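Local structure of glutamine amidotransferase type-2 domain-containing protein (Pseudomonas aeruginosa PAO1, 1TE5) at residues Thr73-Ile78 and Tyr102-His107; Gly177-Thr182 and Trp243-Gly248. The protein is a predicted class-II glutamine amidotransferase, an Ntn-type enzyme that probably releases ammonia from glutamine, though its acceptor is not established. All coordinates share one frame; numbering follows the deposited sequence.

Contact 1: residues Thr73-Ile78 and Tyr102-His107; sequences TVIGHI and YWTFAH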
loop_
_atom_site.group_PDB
_atom_site.type_symbol
_atom_site.label_atom_id
_atom_site.label_comp_id
_atom_site.label_asym_id
_atom_site.label_seq_id
_atom_site.Cartn_x
_atom_site.Cartn_y
_atom_site.Cartn_z
ATOM N N THR A 73 8.562 -9.054 9.366
ATOM C CA THR A 73 9.269 -8.652 8.152
ATOM C C THR A 73 9.088 -7.167 7.832
ATOM O O THR A 73 7.973 -6.693 7.588
ATOM C CB THR A 73 8.803 -9.480 6.927
ATOM O OG1 THR A 73 8.815 -10.874 7.263
ATOM C CG2 THR A 73 9.716 -9.243 5.730
ATOM N N VAL A 74 10.205 -6.454 7.787
ATOM C CA VAL A 74 10.203 -5.030 7.500
ATOM C C VAL A 74 11.229 -4.705 6.433
ATOM O O VAL A 74 12.359 -5.163 6.505
ATOM C CB VAL A 74 10.561 -4.226 8.764
ATOM C CG1 VAL A 74 10.665 -2.734 8.436
ATOM C CG2 VAL A 74 9.536 -4.478 9.854
ATOM N N ILE A 75 10.803 -3.976 5.410
ATOM C CA ILE A 75 11.686 -3.548 4.335
ATOM C C ILE A 75 11.472 -2.047 4.178
ATOM O O ILE A 75 10.337 -1.587 4.049
ATOM C CB ILE A 75 11.385 -4.246 2.972
ATOM C CG1 ILE A 75 11.929 -5.672 2.959
ATOM C CG2 ILE A 75 12.029 -3.478 1.825
ATOM C CD1 ILE A 75 11.880 -6.314 1.598
ATOM N N GLY A 76 12.563 -1.294 4.162
ATOM C CA GLY A 76 12.454 0.142 4.018
ATOM C C GLY A 76 13.647 0.750 3.314
ATOM O O GLY A 76 14.700 0.109 3.168
ATOM N N HIS A 77 13.467 1.977 2.837
ATOM C CA HIS A 77 14.524 2.704 2.148
ATOM C C HIS A 77 14.414 4.168 2.555
ATOM O O HIS A 77 13.460 4.856 2.202
ATOM C CB HIS A 77 14.356 2.620 0.642
ATOM C CG HIS A 77 15.537 3.044 -0.181
ATOM N ND1 HIS A 77 16.540 3.845 0.322
ATOM C CD2 HIS A 77 15.874 2.783 -1.467
ATOM C CE1 HIS A 77 17.444 4.058 -0.618
ATOM N NE2 HIS A 77 17.064 3.425 -1.713
ATOM N N ILE A 78 15.389 4.628 3.328
ATOM C CA ILE A 78 15.406 6.007 3.814
ATOM C C ILE A 78 16.410 6.839 3.013
ATOM O O ILE A 78 17.373 6.302 2.458
ATOM C CB ILE A 78 15.780 6.037 5.317
ATOM C CG1 ILE A 78 14.946 5.012 6.091
ATOM C CG2 ILE A 78 15.576 7.433 5.901
ATOM C CD1 ILE A 78 13.451 5.198 5.985
ATOM N N TYR A 102 2.253 -10.849 -1.336
ATOM C CA TYR A 102 2.660 -9.495 -1.716
ATOM C C TYR A 102 4.177 -9.438 -1.667
ATOM O O TYR A 102 4.779 -9.802 -0.668
ATOM C CB TYR A 102 2.057 -8.437 -0.778
ATOM C CG TYR A 102 0.572 -8.185 -0.975
ATOM C CD1 TYR A 102 -0.336 -8.409 0.063
ATOM C CD2 TYR A 102 0.064 -7.728 -2.203
ATOM C CE1 TYR A 102 -1.696 -8.198 -0.112
ATOM C CE2 TYR A 102 -1.305 -7.520 -2.383
ATOM C CZ TYR A 102 -2.170 -7.755 -1.334
ATOM O OH TYR A 102 -3.524 -7.580 -1.508
ATOM N N TRP A 103 4.800 -9.063 -2.770
ATOM C CA TRP A 103 6.251 -8.971 -2.792
ATOM C C TRP A 103 6.663 -7.537 -2.537
ATOM O O TRP A 103 6.052 -6.615 -3.080
ATOM C CB TRP A 103 6.812 -9.441 -4.136
ATOM C CG TRP A 103 6.947 -10.921 -4.242
ATOM C CD1 TRP A 103 5.981 -11.855 -3.985
ATOM C CD2 TRP A 103 8.108 -11.651 -4.656
ATOM N NE1 TRP A 103 6.471 -13.120 -4.217
ATOM C CE2 TRP A 103 7.774 -13.023 -4.627
ATOM C CE3 TRP A 103 9.398 -11.278 -5.054
ATOM C CZ2 TRP A 103 8.679 -14.022 -4.986
ATOM C CZ3 TRP A 103 10.300 -12.275 -5.412
ATOM C CH2 TRP A 103 9.932 -13.629 -5.373
ATOM N N THR A 104 7.727 -7.351 -1.765
ATOM C CA THR A 104 8.230 -6.017 -1.437
ATOM C C THR A 104 9.680 -5.908 -1.923
ATOM O O THR A 104 10.467 -6.840 -1.755
ATOM C CB THR A 104 8.116 -5.742 0.090
ATOM O OG1 THR A 104 6.732 -5.664 0.470
ATOM C CG2 THR A 104 8.776 -4.428 0.448
ATOM N N PHE A 105 10.026 -4.786 -2.545
ATOM C CA PHE A 105 11.362 -4.582 -3.092
ATOM C C PHE A 105 11.955 -3.202 -2.780
ATOM O O PHE A 105 11.290 -2.173 -2.906
ATOM C CB PHE A 105 11.275 -4.789 -4.605
ATOM C CG PHE A 105 12.569 -4.592 -5.352
ATOM C CD1 PHE A 105 13.418 -5.660 -5.596
ATOM C CD2 PHE A 105 12.891 -3.352 -5.898
ATOM C CE1 PHE A 105 14.562 -5.499 -6.382
ATOM C CE2 PHE A 105 14.036 -3.184 -6.683
ATOM C CZ PHE A 105 14.868 -4.260 -6.923
ATOM N N ALA A 106 13.215 -3.187 -2.366
ATOM C CA ALA A 106 13.910 -1.945 -2.078
ATOM C C ALA A 106 15.303 -2.064 -2.685
ATOM O O ALA A 106 15.998 -3.058 -2.469
ATOM C CB ALA A 106 13.989 -1.712 -0.583
ATOM N N HIS A 107 15.691 -1.059 -3.465
ATOM C CA HIS A 107 16.989 -1.054 -4.130
ATOM C C HIS A 107 17.789 0.232 -3.893
ATOM O O HIS A 107 17.261 1.344 -3.976
ATOM C CB HIS A 107 16.738 -1.255 -5.620
ATOM C CG HIS A 107 17.908 -0.856 -6.474
ATOM N ND1 HIS A 107 17.779 -0.109 -7.625
ATOM C CD2 HIS A 107 19.232 -1.100 -6.333
ATOM C CE1 HIS A 107 18.971 0.082 -8.160
ATOM N NE2 HIS A 107 19.871 -0.507 -7.394
#

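Contact 2: residues Gly177-Thr182 and Trp243-Gly248; sequences GDWLFT and WVLWWG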
loop_
_atom_site.group_PDB
_atom_site.type_symbol
_atom_site.label_atom_id
_atom_site.label_comp_id
_atom_site.label_asym_id
_atom_site.label_seq_id
_atom_site.Cartn_x
_atom_site.Cartn_y
_atom_site.Cartn_z
ATOM N N GLY A 177 6.957 -11.715 2.403
ATOM C CA GLY A 177 6.295 -11.687 3.691
ATOM C C GLY A 177 6.780 -12.789 4.608
ATOM O O GLY A 177 6.532 -12.743 5.812
ATOM N N ASP A 178 7.383 -13.825 4.024
ATOM C CA ASP A 178 7.925 -14.954 4.783
ATOM C C ASP A 178 9.415 -14.698 4.989
ATOM O O ASP A 178 9.875 -14.381 6.086
ATOM C CB ASP A 178 7.775 -16.287 4.009
ATOM C CG ASP A 178 6.353 -16.832 4.001
ATOM O OD1 ASP A 178 6.024 -17.586 3.052
ATOM O OD2 ASP A 178 5.585 -16.543 4.940
ATOM N N TRP A 179 10.160 -14.941 3.920
ATOM C CA TRP A 179 11.591 -14.765 3.903
ATOM C C TRP A 179 11.959 -13.366 3.445
ATOM O O TRP A 179 11.161 -12.668 2.820
ATOM C CB TRP A 179 12.224 -15.793 2.963
ATOM C CG TRP A 179 11.472 -15.951 1.673
ATOM C CD1 TRP A 179 10.524 -16.893 1.387
ATOM C CD2 TRP A 179 11.561 -15.103 0.517
ATOM N NE1 TRP A 179 10.013 -16.677 0.126
ATOM C CE2 TRP A 179 10.633 -15.585 -0.426
ATOM C CE3 TRP A 179 12.325 -13.976 0.196
ATOM C CZ2 TRP A 179 10.451 -14.984 -1.667
ATOM C CZ3 TRP A 179 12.141 -13.377 -1.037
ATOM C CH2 TRP A 179 11.211 -13.881 -1.952
ATOM N N LEU A 180 13.203 -12.996 3.698
ATOM C CA LEU A 180 13.702 -11.697 3.311
ATOM C C LEU A 180 15.010 -11.929 2.596
ATOM O O LEU A 180 16.003 -12.288 3.217
ATOM C CB LEU A 180 13.907 -10.827 4.558
ATOM C CG LEU A 180 14.510 -9.426 4.449
ATOM C CD1 LEU A 180 14.048 -8.723 3.203
ATOM C CD2 LEU A 180 14.104 -8.641 5.674
ATOM N N PHE A 181 14.985 -11.796 1.278
ATOM C CA PHE A 181 16.162 -11.974 0.451
ATOM C C PHE A 181 17.005 -10.704 0.476
ATOM O O PHE A 181 16.502 -9.599 0.297
ATOM C CB PHE A 181 15.746 -12.309 -0.978
ATOM C CG PHE A 181 16.896 -12.516 -1.921
ATOM C CD1 PHE A 181 17.136 -11.613 -2.950
ATOM C CD2 PHE A 181 17.718 -13.626 -1.801
ATOM C CE1 PHE A 181 18.173 -11.812 -3.846
ATOM C CE2 PHE A 181 18.765 -13.834 -2.698
ATOM C CZ PHE A 181 18.990 -12.924 -3.721
ATOM N N THR A 182 18.320 -10.848 0.696
ATOM C CA THR A 182 19.222 -9.679 0.635
ATOM C C THR A 182 20.291 -9.967 -0.419
ATOM O O THR A 182 20.660 -11.114 -0.697
ATOM C CB THR A 182 19.982 -9.321 1.944
ATOM O OG1 THR A 182 21.038 -10.255 2.186
ATOM C CG2 THR A 182 19.051 -9.334 3.090
ATOM N N TRP A 243 24.746 -12.817 -1.042
ATOM C CA TRP A 243 23.318 -12.800 -0.816
ATOM C C TRP A 243 23.035 -13.643 0.407
ATOM O O TRP A 243 23.837 -14.490 0.781
ATOM C CB TRP A 243 22.584 -13.370 -2.034
ATOM C CG TRP A 243 23.014 -14.765 -2.431
ATOM C CD1 TRP A 243 23.971 -15.097 -3.352
ATOM C CD2 TRP A 243 22.479 -16.005 -1.948
ATOM N NE1 TRP A 243 24.061 -16.461 -3.474
ATOM C CE2 TRP A 243 23.159 -17.044 -2.620
ATOM C CE3 TRP A 243 21.492 -16.338 -1.008
ATOM C CZ2 TRP A 243 22.876 -18.398 -2.386
ATOM C CZ3 TRP A 243 21.212 -17.687 -0.776
ATOM C CH2 TRP A 243 21.906 -18.698 -1.460
ATOM N N VAL A 244 21.915 -13.380 1.062
ATOM C CA VAL A 244 21.524 -14.137 2.240
ATOM C C VAL A 244 20.010 -14.250 2.225
ATOM O O VAL A 244 19.319 -13.329 1.795
ATOM C CB VAL A 244 21.963 -13.445 3.562
ATOM C CG1 VAL A 244 21.518 -14.265 4.749
ATOM C CG2 VAL A 244 23.475 -13.276 3.616
ATOM N N LEU A 245 19.498 -15.417 2.588
ATOM C CA LEU A 245 18.062 -15.600 2.646
ATOM C C LEU A 245 17.736 -15.762 4.111
ATOM O O LEU A 245 18.281 -16.643 4.792
ATOM C CB LEU A 245 17.603 -16.828 1.856
ATOM C CG LEU A 245 16.080 -16.924 1.688
ATOM C CD1 LEU A 245 15.545 -15.672 1.006
ATOM C CD2 LEU A 245 15.722 -18.157 0.884
ATOM N N TRP A 246 16.896 -14.855 4.595
ATOM C CA TRP A 246 16.464 -14.840 5.974
ATOM C C TRP A 246 15.041 -15.332 6.061
ATOM O O TRP A 246 14.309 -15.331 5.074
ATOM C CB TRP A 246 16.520 -13.414 6.526
ATOM C CG TRP A 246 17.876 -12.848 6.539
ATOM C CD1 TRP A 246 18.462 -12.090 5.567
ATOM C CD2 TRP A 246 18.849 -13.010 7.568
ATOM N NE1 TRP A 246 19.745 -11.773 5.929
ATOM C CE2 TRP A 246 20.010 -12.323 7.157
ATOM C CE3 TRP A 246 18.856 -13.673 8.805
ATOM C CZ2 TRP A 246 21.177 -12.276 7.942
ATOM C CZ3 TRP A 246 20.015 -13.626 9.587
ATOM C CH2 TRP A 246 21.158 -12.930 9.149
ATOM N N TRP A 247 14.672 -15.769 7.253
ATOM C CA TRP A 247 13.335 -16.249 7.548
ATOM C C TRP A 247 13.383 -16.567 9.028
ATOM O O TRP A 247 14.219 -17.367 9.467
ATOM C CB TRP A 247 12.994 -17.499 6.722
ATOM C CG TRP A 247 11.529 -17.838 6.719
ATOM C CD1 TRP A 247 10.558 -17.287 7.507
ATOM C CD2 TRP A 247 10.865 -18.787 5.877
ATOM N NE1 TRP A 247 9.333 -17.830 7.208
ATOM C CE2 TRP A 247 9.494 -18.757 6.214
ATOM C CE3 TRP A 247 11.297 -19.663 4.875
ATOM C CZ2 TRP A 247 8.549 -19.565 5.576
ATOM C CZ3 TRP A 247 10.357 -20.463 4.240
ATOM C CH2 TRP A 247 9.000 -20.410 4.597
ATOM N N GLY A 248 12.506 -15.928 9.797
ATOM C CA GLY A 248 12.483 -16.140 11.231
ATOM C C GLY A 248 13.745 -15.641 11.928
ATOM O O GLY A 248 14.080 -16.098 13.021
HETATM O O HOH W 1 10.340 -14.111 9.505
HETATM O O HOH W 2 6.472 -16.497 7.688
HETATM O O HOH W 3 21.714 -10.261 4.886
#

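Contact 1: residues Thr73-Ile78 and Tyr102-His107
I75 and T104 face each other between two strands of different sheets. Each side chain passes alongside the other, heading the opposite way. With CG1 of I75 beside the backbone N (chi1 -77°), CG2 falls anti to that N and points into the contact. I75 CG2 is 3.6 Å from A106 CB and also touches the T104 methyl. T104 CG2 reaches back to I75 CB, again at 3.6 Å. The end of the isoleucine, CD1, runs along T104 and comes 3.7 Å from T104 O. The methyl of T104 is the part turned to I75; its hydroxyl OG1 is hydrogen-bonded to Y41 OH.

H77 marks the other end. Its CG is anti to the backbone N (chi1 -166°), and the ring reaches across to the backbone of H107. H107 O sits at the ring edge, near its plane, 3.1 Å from H77 NE2 and 3.2 Å from H77 CD2. ND1 of the same ring makes a weak hydrogen bond to I78 O. The H107 ring is held by S129 and V169 O.

The short strand axes approach to 6.9 Å at 33°. This is face-to-face packing of sheets, as in the αββα sandwich of Ntn hydrolases. Both strands probably lead into the glutamine site, as in relatives: one into an arginine for the substrate carboxylate, the other into an Asn-Gly pair for the oxyanion hole. Strand 73-80 lies between strands 35-42 and 4-9 in one sheet. Strand 101-108 lies between strands 94-98 and 171-175 in the other, with F105 packed on F133 of helix 128-143.

Contact 2: residues Gly177-Thr182 and Trp243-Gly248
W247 lies over D178 and W179, just before strand 180-183, which pairs antiparallel with strand 243-247 in a six-stranded sheet. W247 CB is 4.2 Å from W179 CB. CG and CD1 follow over the D178 carbonyl, with CD1 3.3 Å from D178 O. The indole NE1 gives its hydrogen to a water that also bonds D178 OD2, and R101 forms a salt bridge with that same oxygen. Further round, CE2 and CZ2 rest against D178 CB, which sits over one face of the indole, and CZ2 also meets D178 CG. The carboxylate of D178 runs alongside, its plane 14° from that of the ring. The edge of W179 points to the face of W247, planes at 75°.

Beyond this, the strands are joined by L180 with W246 and T182 with V244, both hydrogen-bonded pairs. Between them, F181 and L245 form a non-hydrogen-bonded pair. L245 CD1 fits between W179 and F181, on the face covered by helix 150-165. The opposite face, with L180, T182 and W246, meets strand 220-225 of the seven-stranded sheet. There T182 CG2 touches the edge of W246, and one water joins T182 OG1 to W246 NE1, at 2.8 Å and 2.7 Å.

How the contacts relate
Contact 1 and contact 2 have centres 11 Å apart and touch. Contact 1 packs one sheet on another; contact 2 pairs two strands within the second of these sheets. Strand 171-175 lies between strands 101-108 and 180-183, and joins them edge to edge within the sheet. I75 CD1 packs on L180 CD1 at 3.6 Å, extending the apolar layer. On the other face of that sheet, W103 CH2 and W179 CH2 are 3.7 Å apart. T73 OG1 probably makes a hydrogen bond to G177 O, 3.3 Å away. In this family the catalytic cysteine begins the mature chain. That start leads into strand 4-9, paired with strand 73-80, so contact 1 probably lies nearer the glutamine site.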